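Phenylacetate-coenzyme A ligase (Bacteroides vulgatus, PDB 3LAX) belongs to the AMP-binding enzyme family, named as a ligase, and is modelled here as the small C-terminal domain of such an enzyme. Local coordinates at residues T67-I70 against T71-L74. Sequence-based numbering, arbitrary orientation.
Sequences TREI and TRQL
The carboxylate of E69 is shared between R72 and Q73, one oxygen for each. R72 is modelled in two conformers; in the one described, OE1 of E69 forms a salt bridge with R72, 2.8 Å from its NH2. It lies at the edge of the guanidinium, near its plane. NE of R72 also reaches this OE1, but both N-H bonds are strongly bent and weak, and the two planes are 45° apart. OE2 of E69 takes a much straighter hydrogen bond from NE2 of Q73, 2.8 Å long with an N-H...O angle of 178°. OE2 is approached on its anti side, somewhat out of the carboxylate plane, while it lies in the amide plane of Q73. The bend of E69 at chi2 (63°) brings the carboxylate round towards R72 and Q73, one turn on. The near-linear bond to Q73 probably does most to fix its rotation.

The chain of R72 bends at chi3, and in this conformer one guanidinium face lies over CG of R68.

T71 turns its hydroxyl back to the preceding turn. OG1 donates to O of T67 at 2.8 Å, from above the carbonyl plane. The backbone N of T71 reaches the same oxygen from the opposite face. T67 does likewise one turn earlier, its OG1 bonding to O of L63.

On the buried side, I70 and L74 lie side by side, with CG2 of I70 3.8 Å from CD1 of L74. Both pack on helix 16-24, and I70 also meets strand 83-87. The i to i+3 and i to i+4 spacing is that of an alpha-helix. Polar E69, R72 and Q73 on one side and buried I70 and L74 on another make helix 60-78 amphipathic, as suits the crossover helix of the beta-alpha-beta unit with strands 43-52 and 83-87.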
ATOM      1  N   THR A  67       4.891   0.856 -10.550  1.00 15.56           N
ATOM      2  CA  THR A  67       4.742   1.644  -9.331  1.00 15.45           C
ATOM      3  C   THR A  67       3.862   2.865  -9.609  1.00 15.20           C
ATOM      4  O   THR A  67       2.961   3.189  -8.826  1.00 15.78           O
ATOM      5  CB  THR A  67       6.120   2.086  -8.792  1.00 16.34           C
ATOM      6  OG1 THR A  67       6.893   0.927  -8.460  1.00 16.50           O
ATOM      7  CG2 THR A  67       5.955   2.932  -7.528  1.00 17.90           C
ATOM      8  N   ARG A  68       4.107   3.531 -10.734  1.00 16.12           N
ATOM      9  CA  ARG A  68       3.342   4.712 -11.144  1.00 17.02           C
ATOM     10  C   ARG A  68       1.869   4.369 -11.346  1.00 16.05           C
ATOM     11  O   ARG A  68       0.980   5.091 -10.873  1.00 17.22           O
ATOM     12  CB  ARG A  68       3.941   5.272 -12.437  1.00 19.77           C
ATOM     13  CG  ARG A  68       3.171   6.395 -13.124  1.00 23.05           C
ATOM     14  CD  ARG A  68       3.675   6.505 -14.585  1.00 27.05           C
ATOM     15  NE  ARG A  68       3.261   7.732 -15.265  1.00 32.62           N
ATOM     16  CZ  ARG A  68       3.440   7.976 -16.561  1.00 37.89           C
ATOM     17  NH1 ARG A  68       4.014   7.072 -17.347  1.00 42.80           N
ATOM     18  NH2 ARG A  68       3.037   9.129 -17.078  1.00 40.35           N
ATOM     19  N   GLU A  69       1.594   3.272 -12.035  1.00 15.73           N
ATOM     20  CA  GLU A  69       0.210   2.894 -12.311  1.00 16.92           C
ATOM     21  C   GLU A  69      -0.544   2.538 -11.031  1.00 15.07           C
ATOM     22  O   GLU A  69      -1.707   2.921 -10.855  1.00 15.96           O
ATOM     23  CB  GLU A  69       0.160   1.732 -13.309  1.00 17.22           C
ATOM     24  CG  GLU A  69      -1.253   1.220 -13.589  1.00 19.66           C
ATOM     25  CD  GLU A  69      -2.178   2.255 -14.234  1.00 21.98           C
ATOM     26  OE1 GLU A  69      -1.726   3.340 -14.670  1.00 23.39           O
ATOM     27  OE2 GLU A  69      -3.381   1.962 -14.317  1.00 22.91           O
ATOM     28  N   ILE A  70       0.104   1.823 -10.123  1.00 15.61           N
ATOM     29  CA  ILE A  70      -0.522   1.498  -8.837  1.00 15.08           C
ATOM     30  C   ILE A  70      -0.830   2.782  -8.065  1.00 14.81           C
ATOM     31  O   ILE A  70      -1.925   2.949  -7.502  1.00 14.63           O
ATOM     32  CB  ILE A  70       0.380   0.566  -7.983  1.00 14.70           C
ATOM     33  CG1 ILE A  70       0.543  -0.795  -8.673  1.00 15.36           C
ATOM     34  CG2 ILE A  70      -0.202   0.394  -6.576  1.00 16.90           C
ATOM     35  CD1 ILE A  70       1.772  -1.596  -8.224  1.00 17.11           C
ATOM     36  N   THR A  71       0.135   3.695  -8.034  1.00 15.23           N
ATOM     37  CA  THR A  71      -0.037   4.959  -7.317  1.00 14.83           C
ATOM     38  C   THR A  71      -1.237   5.738  -7.864  1.00 15.20           C
ATOM     39  O   THR A  71      -2.072   6.244  -7.105  1.00 16.23           O
ATOM     40  CB  THR A  71       1.235   5.818  -7.390  1.00 15.28           C
ATOM     41  OG1 THR A  71       2.337   5.064  -6.868  1.00 15.72           O
ATOM     42  CG2 THR A  71       1.088   7.094  -6.565  1.00 17.40           C
ATOM     43  N   ARG A  72      -1.324   5.818  -9.184  1.00 15.53           N
ATOM     44  CA  ARG A  72      -2.409   6.511  -9.872  0.50 17.07           C
ATOM     45  C   ARG A  72      -3.764   5.906  -9.504  1.00 15.01           C
ATOM     46  O   ARG A  72      -4.703   6.610  -9.130  1.00 15.40           O
ATOM     47  CB  ARG A  72      -2.169   6.375 -11.380  0.50 20.90           C
ATOM     48  CG  ARG A  72      -2.929   7.323 -12.283  0.50 25.48           C
ATOM     49  CD  ARG A  72      -2.186   7.457 -13.621  0.50 27.99           C
ATOM     50  NE  ARG A  72      -1.369   6.280 -13.923  0.50 28.65           N
ATOM     51  CZ  ARG A  72      -0.274   6.300 -14.679  0.50 27.78           C
ATOM     52  NH1 ARG A  72       0.138   7.443 -15.206  0.50 29.18           N
ATOM     53  NH2 ARG A  72       0.414   5.178 -14.909  0.50 23.90           N
ATOM     54  N   GLN A  73      -3.866   4.585  -9.617  1.00 14.59           N
ATOM     55  CA  GLN A  73      -5.129   3.911  -9.321  1.00 15.72           C
ATOM     56  C   GLN A  73      -5.523   4.071  -7.862  1.00 14.55           C
ATOM     57  O   GLN A  73      -6.708   4.280  -7.554  1.00 15.11           O
ATOM     58  CB  GLN A  73      -5.075   2.431  -9.686  1.00 15.75           C
ATOM     59  CG  GLN A  73      -5.113   2.179 -11.190  1.00 18.19           C
ATOM     60  CD  GLN A  73      -5.350   0.724 -11.507  1.00 20.97           C
ATOM     61  OE1 GLN A  73      -5.978   0.005 -10.729  1.00 23.29           O
ATOM     62  NE2 GLN A  73      -4.831   0.269 -12.640  1.00 22.52           N
ATOM     63  N   LEU A  74      -4.556   3.972  -6.952  1.00 13.89           N
ATOM     64  CA  LEU A  74      -4.867   4.140  -5.526  1.00 13.33           C
ATOM     65  C   LEU A  74      -5.334   5.567  -5.235  1.00 14.49           C
ATOM     66  O   LEU A  74      -6.324   5.770  -4.521  1.00 15.00           O
ATOM     67  CB  LEU A  74      -3.678   3.768  -4.627  1.00 15.35           C
ATOM     68  CG  LEU A  74      -3.308   2.286  -4.655  1.00 13.45           C
ATOM     69  CD1 LEU A  74      -2.104   2.022  -3.778  1.00 14.91           C
ATOM     70  CD2 LEU A  74      -4.500   1.450  -4.188  1.00 15.67           C
TER